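Local coordinates for protein mosquitocidal toxin (Bacillus sphaericus, PDB 2CB4) that acts as an ADP-ribosyltransferase through this catalytic domain of a larger mosquito-killing toxin, probably transferring ADP-ribose from NAD to target proteins, at residues H76-F90 with P143-F157. The protein carries 1 engineered substitution. Sequence-based numbering, arbitrary orientation.
Sequences HRLLRWDRRPPNDIF and PHSANNNIIYRYEIF
The hydroxyl of Y154, on strand 150-156, donates to the backbone carbonyl of R84, in the turn after strand 78-82, with OH and O 2.7 Å apart and the donor tilted from the carbonyl plane. With CG anti to its own carbonyl carbon (chi1 -69°), the Y154 ring presents one face to I89, whose CG2 lies 3.9 Å from the ring centroid, while CE1 of F90 comes up at the ring edge. The start of helix 86-92 thus meets the strand through the Y154 side chain. The two strands run antiparallel, their axes at 157°, and exchange paired backbone hydrogen bonds at L78–I156, R80–Y154 and D82–Y152. They belong to the mixed sheet of the Scabin-like, ADP-ribosyltransferase-clan domain, strand 123-131 flanking 78-82 and strand 192-199 flanking 150-156. Beyond the last bridge, R83 bends at chi2, and its guanidinium turns into the 145-149 loop. NH1 binds O of N148 at 2.7 Å, nearly straight (165°) and close to the guanidinium plane; NH2 takes OG of S145 at 2.8 Å. CB of I151 lies over one guanidinium face, and D243 and D258 supply carboxylates, which probably offset the buried charge. A water bridges O of R83 to O of I150. On the sheet face bearing W81, the indole is sandwiched: CD of P143 packs over one face, and CG of R153 sits 3.6 Å from the six-membered ring centroid on the opposite one. Farther along, NE of R77 meets OE2 of E155 at 2.8 Å, using the oxygen's anti lone pair; R193 also pairs with this carboxylate, whose OE1 bonds S194.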
loop_
_atom_site.group_PDB
_atom_site.type_symbol
_atom_site.label_atom_id
_atom_site.label_comp_id
_atom_site.label_asym_id
_atom_site.label_seq_id
_atom_site.Cartn_x
_atom_site.Cartn_y
_atom_site.Cartn_z
ATOM N N HIS A 76 -10.276 -27.028 42.376
ATOM C CA HIS A 76 -9.576 -26.650 41.145
ATOM C C HIS A 76 -10.439 -25.905 40.122
ATOM O O HIS A 76 -9.997 -25.631 39.011
ATOM C CB HIS A 76 -8.880 -27.875 40.507
ATOM C CG HIS A 76 -7.792 -28.422 41.366
ATOM N ND1 HIS A 76 -8.023 -29.398 42.315
ATOM C CD2 HIS A 76 -6.494 -28.054 41.498
ATOM C CE1 HIS A 76 -6.900 -29.629 42.973
ATOM N NE2 HIS A 76 -5.962 -28.823 42.502
ATOM N N ARG A 77 -11.659 -25.580 40.532
ATOM C CA ARG A 77 -12.619 -24.875 39.711
ATOM C C ARG A 77 -12.243 -23.391 39.609
ATOM O O ARG A 77 -12.165 -22.660 40.631
ATOM C CB ARG A 77 -14.014 -25.019 40.308
ATOM C CG ARG A 77 -15.116 -24.449 39.433
ATOM C CD ARG A 77 -16.453 -24.924 39.924
ATOM N NE ARG A 77 -17.559 -24.380 39.141
ATOM C CZ ARG A 77 -18.334 -23.376 39.531
ATOM N NH1 ARG A 77 -18.138 -22.799 40.710
ATOM N NH2 ARG A 77 -19.322 -22.954 38.748
ATOM N N LEU A 78 -11.989 -22.965 38.373
ATOM C CA LEU A 78 -11.594 -21.578 38.095
ATOM C C LEU A 78 -12.699 -20.834 37.334
ATOM O O LEU A 78 -13.537 -21.438 36.645
ATOM C CB LEU A 78 -10.293 -21.538 37.297
ATOM C CG LEU A 78 -9.097 -22.263 37.911
ATOM C CD1 LEU A 78 -7.972 -22.344 36.878
ATOM C CD2 LEU A 78 -8.649 -21.473 39.149
ATOM N N LEU A 79 -12.695 -19.520 37.482
ATOM C CA LEU A 79 -13.685 -18.669 36.840
ATOM C C LEU A 79 -13.013 -17.514 36.132
ATOM O O LEU A 79 -11.971 -17.020 36.554
ATOM C CB LEU A 79 -14.652 -18.084 37.895
ATOM C CG LEU A 79 -15.393 -19.044 38.834
ATOM C CD1 LEU A 79 -16.129 -18.197 39.875
ATOM C CD2 LEU A 79 -16.372 -19.927 38.034
ATOM N N ARG A 80 -13.647 -17.058 35.066
ATOM C CA ARG A 80 -13.165 -15.893 34.331
ATOM C C ARG A 80 -14.334 -15.054 33.836
ATOM O O ARG A 80 -15.196 -15.543 33.117
ATOM C CB ARG A 80 -12.240 -16.248 33.164
ATOM C CG ARG A 80 -11.875 -15.013 32.419
ATOM C CD ARG A 80 -10.700 -15.170 31.502
ATOM N NE ARG A 80 -10.635 -14.007 30.634
ATOM C CZ ARG A 80 -9.774 -13.001 30.744
ATOM N NH1 ARG A 80 -8.826 -13.002 31.668
ATOM N NH2 ARG A 80 -9.853 -11.998 29.894
ATOM N N TRP A 81 -14.348 -13.791 34.237
ATOM C CA TRP A 81 -15.362 -12.829 33.822
ATOM C C TRP A 81 -14.869 -12.264 32.503
ATOM O O TRP A 81 -13.733 -11.796 32.409
ATOM C CB TRP A 81 -15.438 -11.688 34.835
ATOM C CG TRP A 81 -16.035 -12.140 36.140
ATOM C CD1 TRP A 81 -15.354 -12.478 37.307
ATOM C CD2 TRP A 81 -17.431 -12.261 36.442
ATOM N NE1 TRP A 81 -16.251 -12.835 38.282
ATOM C CE2 TRP A 81 -17.531 -12.723 37.791
ATOM C CE3 TRP A 81 -18.608 -12.091 35.695
ATOM C CZ2 TRP A 81 -18.769 -12.962 38.413
ATOM C CZ3 TRP A 81 -19.842 -12.314 36.328
ATOM C CH2 TRP A 81 -19.907 -12.730 37.676
ATOM N N ASP A 82 -15.725 -12.293 31.483
ATOM C CA ASP A 82 -15.326 -11.796 30.167
ATOM C C ASP A 82 -16.548 -11.253 29.429
ATOM O O ASP A 82 -17.654 -11.818 29.537
ATOM C CB ASP A 82 -14.646 -12.929 29.340
ATOM C CG ASP A 82 -13.604 -12.404 28.351
ATOM O OD1 ASP A 82 -13.991 -11.674 27.419
ATOM O OD2 ASP A 82 -12.394 -12.713 28.479
ATOM N N ARG A 83 -16.346 -10.172 28.679
ATOM C CA ARG A 83 -17.444 -9.570 27.905
ATOM C C ARG A 83 -17.651 -10.293 26.561
ATOM O O ARG A 83 -18.680 -10.112 25.944
ATOM C CB ARG A 83 -17.225 -8.051 27.678
ATOM C CG ARG A 83 -17.141 -7.180 28.973
ATOM C CD ARG A 83 -18.503 -6.693 29.403
ATOM N NE ARG A 83 -18.560 -6.109 30.750
ATOM C CZ ARG A 83 -19.703 -5.760 31.338
ATOM N NH1 ARG A 83 -20.825 -5.886 30.678
ATOM N NH2 ARG A 83 -19.742 -5.299 32.561
ATOM N N ARG A 84 -16.693 -11.134 26.147
ATOM C CA ARG A 84 -16.776 -11.880 24.893
ATOM C C ARG A 84 -17.677 -13.104 25.001
ATOM O O ARG A 84 -17.639 -13.818 25.989
ATOM C CB ARG A 84 -15.381 -12.217 24.341
ATOM C CG ARG A 84 -14.550 -10.968 24.023
ATOM C CD ARG A 84 -13.075 -11.339 23.755
ATOM N NE ARG A 84 -12.439 -11.825 24.985
ATOM C CZ ARG A 84 -11.295 -12.490 25.032
ATOM N NH1 ARG A 84 -10.634 -12.747 23.909
ATOM N NH2 ARG A 84 -10.816 -12.906 26.204
ATOM N N PRO A 85 -18.512 -13.331 23.977
ATOM C CA PRO A 85 -19.482 -14.433 24.026
ATOM C C PRO A 85 -18.962 -15.798 23.623
ATOM O O PRO A 85 -17.861 -15.921 23.074
ATOM C CB PRO A 85 -20.576 -13.950 23.082
ATOM C CG PRO A 85 -19.781 -13.169 22.008
ATOM C CD PRO A 85 -18.619 -12.554 22.708
ATOM N N PRO A 86 -19.772 -16.831 23.890
ATOM C CA PRO A 86 -19.383 -18.215 23.582
ATOM C C PRO A 86 -18.928 -18.497 22.138
ATOM O O PRO A 86 -18.045 -19.339 21.929
ATOM C CB PRO A 86 -20.625 -19.053 23.963
ATOM C CG PRO A 86 -21.590 -18.154 24.561
ATOM C CD PRO A 86 -21.119 -16.738 24.498
ATOM N N ASN A 87 -19.532 -17.830 21.150
ATOM C CA ASN A 87 -19.147 -18.042 19.737
ATOM C C ASN A 87 -17.699 -17.659 19.479
ATOM O O ASN A 87 -17.087 -18.129 18.529
ATOM C CB ASN A 87 -20.093 -17.359 18.744
ATOM C CG ASN A 87 -21.381 -18.106 18.587
ATOM O OD1 ASN A 87 -21.578 -19.170 19.190
ATOM N ND2 ASN A 87 -22.266 -17.581 17.766
ATOM N N ASP A 88 -17.164 -16.820 20.352
ATOM C CA ASP A 88 -15.763 -16.433 20.306
ATOM C C ASP A 88 -14.946 -17.408 21.257
ATOM O O ASP A 88 -14.145 -18.200 20.804
ATOM C CB ASP A 88 -15.614 -14.970 20.768
ATOM C CG ASP A 88 -14.169 -14.480 20.714
ATOM O OD1 ASP A 88 -13.268 -15.288 20.392
ATOM O OD2 ASP A 88 -13.922 -13.294 20.958
ATOM N N ILE A 89 -15.213 -17.338 22.563
ATOM C CA ILE A 89 -14.520 -18.121 23.585
ATOM C C ILE A 89 -14.516 -19.650 23.471
ATOM O O ILE A 89 -13.449 -20.275 23.628
ATOM C CB ILE A 89 -14.898 -17.647 25.031
ATOM C CG1 ILE A 89 -14.723 -16.107 25.169
ATOM C CG2 ILE A 89 -14.095 -18.448 26.101
ATOM C CD1 ILE A 89 -13.324 -15.593 24.754
ATOM N N PHE A 90 -15.675 -20.256 23.197
ATOM C CA PHE A 90 -15.745 -21.724 23.069
ATOM C C PHE A 90 -15.078 -22.182 21.775
ATOM O O PHE A 90 -14.815 -23.369 21.584
ATOM C CB PHE A 90 -17.185 -22.255 23.105
ATOM C CG PHE A 90 -17.814 -22.259 24.473
ATOM C CD1 PHE A 90 -17.095 -21.909 25.588
ATOM C CD2 PHE A 90 -19.157 -22.596 24.634
ATOM C CE1 PHE A 90 -17.694 -21.892 26.842
ATOM C CE2 PHE A 90 -19.745 -22.571 25.897
ATOM C CZ PHE A 90 -19.010 -22.232 26.991
ATOM N N PRO A 143 -16.355 -8.352 39.017
ATOM C CA PRO A 143 -15.993 -7.034 38.481
ATOM C C PRO A 143 -16.978 -5.960 38.946
ATOM O O PRO A 143 -18.163 -6.221 39.126
ATOM C CB PRO A 143 -16.087 -7.225 36.951
ATOM C CG PRO A 143 -16.128 -8.658 36.702
ATOM C CD PRO A 143 -16.594 -9.345 37.947
ATOM N N HIS A 144 -16.501 -4.733 39.112
ATOM C CA HIS A 144 -17.390 -3.640 39.526
ATOM C C HIS A 144 -18.509 -3.397 38.516
ATOM O O HIS A 144 -19.584 -2.952 38.873
ATOM C CB HIS A 144 -16.582 -2.329 39.690
ATOM C CG HIS A 144 -15.702 -2.321 40.891
ATOM N ND1 HIS A 144 -14.435 -1.765 40.890
ATOM C CD2 HIS A 144 -15.903 -2.805 42.143
ATOM C CE1 HIS A 144 -13.909 -1.894 42.094
ATOM N NE2 HIS A 144 -14.784 -2.510 42.873
ATOM N N SER A 145 -18.242 -3.656 37.240
ATOM C CA SER A 145 -19.233 -3.405 36.186
ATOM C C SER A 145 -20.163 -4.589 35.898
ATOM O O SER A 145 -20.946 -4.536 34.949
ATOM C CB SER A 145 -18.479 -3.127 34.894
ATOM O OG SER A 145 -17.912 -4.346 34.428
ATOM N N ALA A 146 -20.067 -5.654 36.692
ATOM C CA ALA A 146 -20.836 -6.870 36.468
ATOM C C ALA A 146 -22.357 -6.745 36.301
ATOM O O ALA A 146 -22.985 -7.566 35.607
ATOM C CB ALA A 146 -20.458 -7.961 37.512
ATOM N N ASN A 147 -22.949 -5.751 36.948
ATOM C CA ASN A 147 -24.407 -5.548 36.891
ATOM C C ASN A 147 -24.824 -4.746 35.651
ATOM O O ASN A 147 -25.996 -4.515 35.423
ATOM C CB ASN A 147 -24.869 -4.773 38.146
ATOM C CG ASN A 147 -25.177 -5.689 39.342
ATOM O OD1 ASN A 147 -25.342 -5.207 40.458
ATOM N ND2 ASN A 147 -25.305 -6.992 39.105
ATOM N N ASN A 148 -23.841 -4.295 34.885
ATOM C CA ASN A 148 -24.077 -3.482 33.695
ATOM C C ASN A 148 -23.966 -4.277 32.421
ATOM O O ASN A 148 -22.938 -4.935 32.147
ATOM C CB ASN A 148 -23.068 -2.299 33.642
ATOM C CG ASN A 148 -23.033 -1.505 34.964
ATOM O OD1 ASN A 148 -22.060 -1.566 35.729
ATOM N ND2 ASN A 148 -24.145 -0.861 35.288
ATOM N N ASN A 149 -25.035 -4.198 31.633
ATOM C CA ASN A 149 -25.077 -4.847 30.347
ATOM C C ASN A 149 -24.866 -6.349 30.379
ATOM O O ASN A 149 -25.355 -7.025 31.291
ATOM C CB ASN A 149 -24.146 -4.118 29.354
ATOM C CG ASN A 149 -24.408 -2.596 29.322
ATOM O OD1 ASN A 149 -23.572 -1.800 29.734
ATOM N ND2 ASN A 149 -25.584 -2.220 28.884
ATOM N N ILE A 150 -24.165 -6.861 29.371
ATOM C CA ILE A 150 -23.920 -8.285 29.195
ATOM C C ILE A 150 -22.495 -8.710 29.546
ATOM O O ILE A 150 -21.518 -8.211 28.983
ATOM C CB ILE A 150 -24.166 -8.684 27.707
ATOM C CG1 ILE A 150 -25.561 -8.215 27.272
ATOM C CG2 ILE A 150 -23.963 -10.205 27.494
ATOM C CD1 ILE A 150 -25.843 -8.410 25.782
ATOM N N ILE A 151 -22.394 -9.667 30.464
ATOM C CA ILE A 151 -21.102 -10.190 30.867
ATOM C C ILE A 151 -21.232 -11.703 31.044
ATOM O O ILE A 151 -22.323 -12.235 31.347
ATOM C CB ILE A 151 -20.548 -9.470 32.143
ATOM C CG1 ILE A 151 -19.052 -9.781 32.320
ATOM C CG2 ILE A 151 -21.372 -9.835 33.392
ATOM C CD1 ILE A 151 -18.358 -8.903 33.306
ATOM N N TYR A 152 -20.126 -12.398 30.826
ATOM C CA TYR A 152 -20.087 -13.855 30.954
ATOM C C TYR A 152 -19.148 -14.267 32.089
ATOM O O TYR A 152 -18.125 -13.634 32.328
ATOM C CB TYR A 152 -19.584 -14.472 29.630
ATOM C CG TYR A 152 -20.517 -14.187 28.461
ATOM C CD1 TYR A 152 -21.561 -15.075 28.140
ATOM C CD2 TYR A 152 -20.406 -12.994 27.721
ATOM C CE1 TYR A 152 -22.445 -14.791 27.122
ATOM C CE2 TYR A 152 -21.315 -12.698 26.697
ATOM C CZ TYR A 152 -22.329 -13.604 26.408
ATOM O OH TYR A 152 -23.226 -13.365 25.375
ATOM N N ARG A 153 -19.502 -15.345 32.780
ATOM C CA ARG A 153 -18.652 -15.901 33.821
ATOM C C ARG A 153 -18.337 -17.323 33.367
ATOM O O ARG A 153 -19.171 -18.219 33.472
ATOM C CB ARG A 153 -19.367 -15.926 35.175
ATOM C CG ARG A 153 -18.374 -16.080 36.375
ATOM C CD ARG A 153 -19.182 -16.356 37.638
ATOM N NE ARG A 153 -19.475 -17.763 37.696
ATOM C CZ ARG A 153 -19.780 -18.421 38.796
ATOM N NH1 ARG A 153 -19.868 -17.786 39.945
ATOM N NH2 ARG A 153 -20.003 -19.720 38.727
ATOM N N TYR A 154 -17.148 -17.506 32.813
ATOM C CA TYR A 154 -16.715 -18.799 32.315
ATOM C C TYR A 154 -16.168 -19.675 33.427
ATOM O O TYR A 154 -15.468 -19.177 34.330
ATOM C CB TYR A 154 -15.650 -18.623 31.199
ATOM C CG TYR A 154 -16.229 -18.023 29.925
ATOM C CD1 TYR A 154 -16.734 -18.847 28.919
ATOM C CD2 TYR A 154 -16.299 -16.615 29.737
ATOM C CE1 TYR A 154 -17.286 -18.319 27.756
ATOM C CE2 TYR A 154 -16.857 -16.072 28.553
ATOM C CZ TYR A 154 -17.350 -16.944 27.588
ATOM O OH TYR A 154 -17.907 -16.463 26.457
ATOM N N GLU A 155 -16.476 -20.978 33.320
ATOM C CA GLU A 155 -16.044 -22.025 34.250
ATOM C C GLU A 155 -14.948 -22.842 33.576
ATOM O O GLU A 155 -15.131 -23.402 32.494
ATOM C CB GLU A 155 -17.218 -22.930 34.632
ATOM C CG GLU A 155 -16.843 -24.083 35.551
ATOM C CD GLU A 155 -17.936 -25.121 35.615
ATOM O OE1 GLU A 155 -18.497 -25.478 34.555
ATOM O OE2 GLU A 155 -18.287 -25.539 36.734
ATOM N N ILE A 156 -13.801 -22.892 34.231
ATOM C CA ILE A 156 -12.617 -23.552 33.689
ATOM C C ILE A 156 -12.002 -24.622 34.623
ATOM O O ILE A 156 -11.990 -24.465 35.854
ATOM C CB ILE A 156 -11.533 -22.424 33.467
ATOM C CG1 ILE A 156 -12.081 -21.336 32.529
ATOM C CG2 ILE A 156 -10.179 -22.991 33.016
ATOM C CD1 ILE A 156 -11.536 -19.966 32.784
ATOM N N PHE A 157 -11.458 -25.672 34.008
ATOM C CA PHE A 157 -10.715 -26.760 34.690
ATOM C C PHE A 157 -9.581 -27.006 33.721
ATOM O O PHE A 157 -9.780 -27.542 32.655
ATOM C CB PHE A 157 -11.547 -28.031 34.860
ATOM C CG PHE A 157 -12.699 -27.872 35.835
ATOM C CD1 PHE A 157 -12.479 -27.978 37.212
ATOM C CD2 PHE A 157 -13.990 -27.590 35.376
ATOM C CE1 PHE A 157 -13.537 -27.849 38.103
ATOM C CE2 PHE A 157 -15.040 -27.458 36.262
ATOM C CZ PHE A 157 -14.810 -27.595 37.637
HETATM O O HOH W 1 -21.814 -21.485 39.757
HETATM O O HOH W 2 -20.707 -8.183 26.375
#